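Local coordinates for molybdenum-pterin-binding protein 2 (Clostridium pasteurianum, PDB 1GUT) that binds molybdenum, taken up as the molybdate oxyanion, and forms a six-chain assembly of small molbindin subunits, at residues I39-D42 with S43-L47. Numbering follows the deposited sequence.
Sequences ISLD and SVEEL
S40 and S43 meet where strand 34-40 gives way to helix 41-47, and S40 serves as the N-cap. With chi1 at 74°, the S40 side chain turns back over its own backbone, and its OG accepts from S43 N at 3.1 Å with an N-H...O angle of 147°. The carbonyl O of S40 takes two further approaches, both weak: S43 N at a bent 127°, and V44 N at 3.3 Å. S43 N is therefore shared between the hydroxyl and the carbonyl of one residue. A water joins the same two serines, accepting from S40 N and donating to S43 OG at 2.8 Å; S43 OG is also hydrogen-bonded to the carbonyl O of S4 from a second subunit. Regular helical bonding follows, with E45 N to L41 O at 3.2 Å and E46 N to D42 O at 2.8 Å.

Next to the cap, I39 CD1 packs on V44 CG2 at 3.7 Å, the two side chains crossing at about a right angle, and both residues also touch strand 22-29. D42 OD1 lies 4.3 Å from E45 OE1, two like charges, and has a long, weak ion pair with K17 of a fourth subunit, while the E46 carboxylate forms a salt bridge with R6 of the second subunit. S40 thus supplies acceptors for S43 N and, weakly, for V44 N; the water fastens S43 OG to S40 N, and the bond to S4 O ties the helix start to the second subunit.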
loop_
_atom_site.group_PDB
_atom_site.type_symbol
_atom_site.label_atom_id
_atom_site.label_comp_id
_atom_site.label_asym_id
_atom_site.label_seq_id
_atom_site.Cartn_x
_atom_site.Cartn_y
_atom_site.Cartn_z
ATOM N N ILE A 39 -6.737 -2.910 -10.649
ATOM C CA ILE A 39 -7.923 -2.481 -9.918
ATOM C C ILE A 39 -8.952 -3.592 -9.922
ATOM O O ILE A 39 -8.739 -4.640 -10.530
ATOM C CB ILE A 39 -8.541 -1.197 -10.542
ATOM C CG1 ILE A 39 -8.879 -1.432 -12.011
ATOM C CG2 ILE A 39 -7.605 -0.012 -10.393
ATOM C CD1 ILE A 39 -9.595 -0.262 -12.711
ATOM N N SER A 40 -10.053 -3.397 -9.212
ATOM C CA SER A 40 -11.074 -4.428 -9.227
ATOM C C SER A 40 -11.794 -4.480 -10.559
ATOM O O SER A 40 -11.935 -3.468 -11.239
ATOM C CB SER A 40 -12.098 -4.217 -8.112
ATOM O OG SER A 40 -12.972 -3.140 -8.423
ATOM N N LEU A 41 -12.269 -5.658 -10.925
ATOM C CA LEU A 41 -13.023 -5.804 -12.161
ATOM C C LEU A 41 -14.306 -4.977 -12.062
ATOM O O LEU A 41 -14.746 -4.372 -13.041
ATOM C CB LEU A 41 -13.344 -7.279 -12.404
ATOM C CG LEU A 41 -14.118 -7.587 -13.685
ATOM C CD1 LEU A 41 -13.220 -7.333 -14.917
ATOM C CD2 LEU A 41 -14.595 -9.025 -13.677
ATOM N N ASP A 42 -14.894 -4.914 -10.874
ATOM C CA ASP A 42 -16.102 -4.119 -10.696
ATOM C C ASP A 42 -15.873 -2.671 -11.112
ATOM O O ASP A 42 -16.734 -2.047 -11.716
ATOM C CB ASP A 42 -16.524 -4.130 -9.218
ATOM C CG ASP A 42 -17.054 -5.470 -8.751
ATOM O OD1 ASP A 42 -17.507 -6.277 -9.592
ATOM O OD2 ASP A 42 -17.064 -5.795 -7.540
ATOM N N SER A 43 -14.696 -2.127 -10.801
ATOM C CA SER A 43 -14.423 -0.740 -11.147
ATOM C C SER A 43 -14.257 -0.546 -12.635
ATOM O O SER A 43 -14.573 0.518 -13.167
ATOM C CB SER A 43 -13.169 -0.225 -10.438
ATOM O OG SER A 43 -13.384 -0.179 -9.050
ATOM N N VAL A 44 -13.681 -1.528 -13.305
ATOM C CA VAL A 44 -13.525 -1.411 -14.739
ATOM C C VAL A 44 -14.880 -1.233 -15.360
ATOM O O VAL A 44 -15.077 -0.357 -16.207
ATOM C CB VAL A 44 -12.817 -2.639 -15.321
ATOM C CG1 VAL A 44 -13.059 -2.745 -16.838
ATOM C CG2 VAL A 44 -11.361 -2.568 -15.000
ATOM N N GLU A 45 -15.828 -2.029 -14.872
ATOM C CA GLU A 45 -17.191 -2.005 -15.364
ATOM C C GLU A 45 -17.915 -0.718 -14.992
ATOM O O GLU A 45 -18.523 -0.068 -15.845
ATOM C CB GLU A 45 -17.945 -3.230 -14.825
ATOM C CG GLU A 45 -17.255 -4.542 -15.181
ATOM C CD GLU A 45 -17.953 -5.762 -14.599
ATOM O OE1 GLU A 45 -18.738 -5.601 -13.639
ATOM O OE2 GLU A 45 -17.716 -6.883 -15.096
ATOM N N GLU A 46 -17.829 -0.347 -13.719
ATOM C CA GLU A 46 -18.509 0.847 -13.238
ATOM C C GLU A 46 -17.969 2.127 -13.864
ATOM O O GLU A 46 -18.740 3.033 -14.198
ATOM C CB GLU A 46 -18.448 0.897 -11.712
ATOM C CG GLU A 46 -19.102 -0.322 -11.075
ATOM C CD GLU A 46 -19.372 -0.144 -9.593
ATOM O OE1 GLU A 46 -19.002 0.929 -9.056
ATOM O OE2 GLU A 46 -19.958 -1.070 -8.968
ATOM N N LEU A 47 -16.651 2.210 -14.021
ATOM C CA LEU A 47 -16.033 3.389 -14.620
ATOM C C LEU A 47 -16.030 3.314 -16.143
ATOM O O LEU A 47 -15.690 4.278 -16.796
ATOM C CB LEU A 47 -14.589 3.600 -14.124
ATOM C CG LEU A 47 -14.333 3.863 -12.636
ATOM C CD1 LEU A 47 -12.849 4.092 -12.385
ATOM C CD2 LEU A 47 -15.145 5.033 -12.106
HETATM O O HOH W 1 -11.049 -1.030 -7.842
#